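Local coordinates for putative uncharacterized protein (Streptococcus suis, PDB 4XZ7) that is a transglutaminase-like virulence factor with antiphagocytic properties, this chain being the part of the longer protein that includes the transglutaminase-like region, at residues N62-V67 against M85-V90. Numbering follows the deposited sequence.
Sequences NNNFLV and MNKGDV
Asn64 and Met85 form a hydrogen-bonded pair between two antiparallel strands, 63-68 and 79-86, of a mixed beta sheet. Asn64 N donates to Met85 O at 3.0 Å. Met85 N returns a bond to Asn64 O at 3.1 Å. Next to it, Asn63 faces Asn86 as a non-hydrogen-bonded pair, and their side chains diverge. A third backbone bond follows beyond the end of strand 79-86, from Lys87 N to Asn62 O at 3.0 Å. Here a type I turn, Asn86 to Asp89, closed by the bond from Asp89 N to Asn86 O, carries the chain into strand 90-91. There Val90 pairs by backbone bonds with Arg121 and His123 of a second sheet. Asp89 OD1 accepts from the backbone N of Arg121, and OD2 is bonded to His123 NE2.

The amide of Asn63 turns to Phe59, whose O accepts from ND2. On the face that carries Asn64 and Met85, Met85 CE touches Leu66 CD2 loosely at 4.4 Å.

Lys87 lays its side chain back across the strand 63-68 end. CB lies near Asn62 O. Its first torsion (chi1 -75°) lays CG over the face of the Asn62 carbonyl, 3.3 Å from Asn62 O. Asn64 ND2 also comes near CG. CD follows over the same face. CE reaches the Asn63 backbone. The side chain crosses that of Asn64 at about a right angle. A bend at Lys87 chi4 (-93°) places NZ. Lys87 NZ ends 3.6 Å from Asn64 OD1, a loose polar approach too long for a firm hydrogen bond. A water donates to Asn63 O at 2.7 Å and accepts a weak hydrogen bond from Lys87 NZ at 3.5 Å.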
loop_
_atom_site.group_PDB
_atom_site.type_symbol
_atom_site.label_atom_id
_atom_site.label_comp_id
_atom_site.label_asym_id
_atom_site.label_seq_id
_atom_site.Cartn_x
_atom_site.Cartn_y
_atom_site.Cartn_z
ATOM N N ASN B 62 -14.860 16.391 -6.545
ATOM C CA ASN B 62 -15.231 14.980 -6.567
ATOM C C ASN B 62 -16.736 14.732 -6.676
ATOM O O ASN B 62 -17.162 13.584 -6.838
ATOM C CB ASN B 62 -14.698 14.283 -5.315
ATOM C CG ASN B 62 -13.186 14.266 -5.257
ATOM O OD1 ASN B 62 -12.514 14.348 -6.284
ATOM N ND2 ASN B 62 -12.642 14.155 -4.053
ATOM N N ASN B 63 -17.536 15.798 -6.590
ATOM C CA ASN B 63 -18.994 15.665 -6.597
ATOM C C ASN B 63 -19.683 16.579 -7.591
ATOM O O ASN B 63 -19.232 17.699 -7.838
ATOM C CB ASN B 63 -19.581 15.962 -5.203
ATOM C CG ASN B 63 -18.947 15.143 -4.103
ATOM O OD1 ASN B 63 -19.299 13.986 -3.906
ATOM N ND2 ASN B 63 -18.015 15.749 -3.368
ATOM N N ASN B 64 -20.803 16.121 -8.138
ATOM C CA ASN B 64 -21.710 17.029 -8.815
ATOM C C ASN B 64 -22.836 17.458 -7.883
ATOM O O ASN B 64 -23.010 16.893 -6.816
ATOM C CB ASN B 64 -22.257 16.384 -10.077
ATOM C CG ASN B 64 -21.203 16.285 -11.161
ATOM O OD1 ASN B 64 -20.539 17.272 -11.467
ATOM N ND2 ASN B 64 -21.020 15.093 -11.717
ATOM N N PHE B 65 -23.591 18.463 -8.297
ATOM C CA PHE B 65 -24.572 19.095 -7.441
ATOM C C PHE B 65 -25.927 18.796 -8.035
ATOM O O PHE B 65 -26.049 18.705 -9.254
ATOM C CB PHE B 65 -24.317 20.603 -7.352
ATOM C CG PHE B 65 -23.009 20.952 -6.699
ATOM C CD1 PHE B 65 -21.829 20.938 -7.427
ATOM C CD2 PHE B 65 -22.958 21.260 -5.341
ATOM C CE1 PHE B 65 -20.618 21.231 -6.824
ATOM C CE2 PHE B 65 -21.748 21.552 -4.729
ATOM C CZ PHE B 65 -20.579 21.536 -5.471
ATOM N N LEU B 66 -26.939 18.635 -7.189
ATOM C CA LEU B 66 -28.284 18.355 -7.681
ATOM C C LEU B 66 -29.177 19.571 -7.604
ATOM O O LEU B 66 -29.169 20.296 -6.605
ATOM C CB LEU B 66 -28.926 17.217 -6.884
ATOM C CG LEU B 66 -28.218 15.873 -6.927
ATOM C CD1 LEU B 66 -29.152 14.816 -6.384
ATOM C CD2 LEU B 66 -27.816 15.546 -8.357
ATOM N N VAL B 67 -29.955 19.790 -8.655
ATOM C CA VAL B 67 -31.031 20.758 -8.599
ATOM C C VAL B 67 -32.329 19.981 -8.781
ATOM O O VAL B 67 -32.486 19.254 -9.749
ATOM C CB VAL B 67 -30.897 21.857 -9.674
ATOM C CG1 VAL B 67 -32.016 22.869 -9.537
ATOM C CG2 VAL B 67 -29.547 22.554 -9.555
ATOM N N MET B 85 -23.470 14.368 -5.094
ATOM C CA MET B 85 -23.189 12.938 -5.185
ATOM C C MET B 85 -21.883 12.724 -5.929
ATOM O O MET B 85 -21.479 13.584 -6.711
ATOM C CB MET B 85 -24.339 12.199 -5.874
ATOM C CG MET B 85 -24.443 12.447 -7.349
ATOM S SD MET B 85 -25.759 11.533 -8.179
ATOM C CE MET B 85 -25.449 12.089 -9.839
ATOM N N ASN B 86 -21.219 11.596 -5.659
ATOM C CA ASN B 86 -19.969 11.240 -6.335
ATOM C C ASN B 86 -20.111 11.333 -7.840
ATOM O O ASN B 86 -21.122 10.902 -8.404
ATOM C CB ASN B 86 -19.516 9.833 -5.937
ATOM C CG ASN B 86 -18.446 9.848 -4.857
ATOM O OD1 ASN B 86 -17.546 10.692 -4.875
ATOM N ND2 ASN B 86 -18.544 8.921 -3.901
ATOM N N LYS B 87 -19.109 11.925 -8.490
ATOM C CA LYS B 87 -19.159 12.166 -9.931
ATOM C C LYS B 87 -19.465 10.922 -10.791
ATOM O O LYS B 87 -20.099 11.040 -11.843
ATOM C CB LYS B 87 -17.842 12.810 -10.398
ATOM C CG LYS B 87 -17.690 14.300 -10.021
ATOM C CD LYS B 87 -16.435 14.925 -10.661
ATOM C CE LYS B 87 -16.397 16.453 -10.534
ATOM N NZ LYS B 87 -16.977 17.158 -11.708
ATOM N N GLY B 88 -19.050 9.733 -10.369
ATOM C CA GLY B 88 -19.357 8.557 -11.188
ATOM C C GLY B 88 -20.695 7.868 -10.911
ATOM O O GLY B 88 -21.039 6.881 -11.563
ATOM N N ASP B 89 -21.454 8.376 -9.939
ATOM C CA ASP B 89 -22.750 7.786 -9.581
ATOM C C ASP B 89 -23.755 7.929 -10.700
ATOM O O ASP B 89 -23.638 8.825 -11.524
ATOM C CB ASP B 89 -23.322 8.450 -8.319
ATOM C CG ASP B 89 -22.660 7.963 -7.060
ATOM O OD1 ASP B 89 -21.619 7.270 -7.157
ATOM O OD2 ASP B 89 -23.191 8.266 -5.968
ATOM N N VAL B 90 -24.761 7.064 -10.729
ATOM C CA VAL B 90 -25.832 7.275 -11.688
ATOM C C VAL B 90 -27.209 7.403 -11.022
ATOM O O VAL B 90 -27.483 6.855 -9.946
ATOM C CB VAL B 90 -25.866 6.161 -12.766
ATOM C CG1 VAL B 90 -24.465 5.555 -12.970
ATOM C CG2 VAL B 90 -26.892 5.110 -12.445
HETATM O O HOH W 1 -18.484 19.576 -9.696
#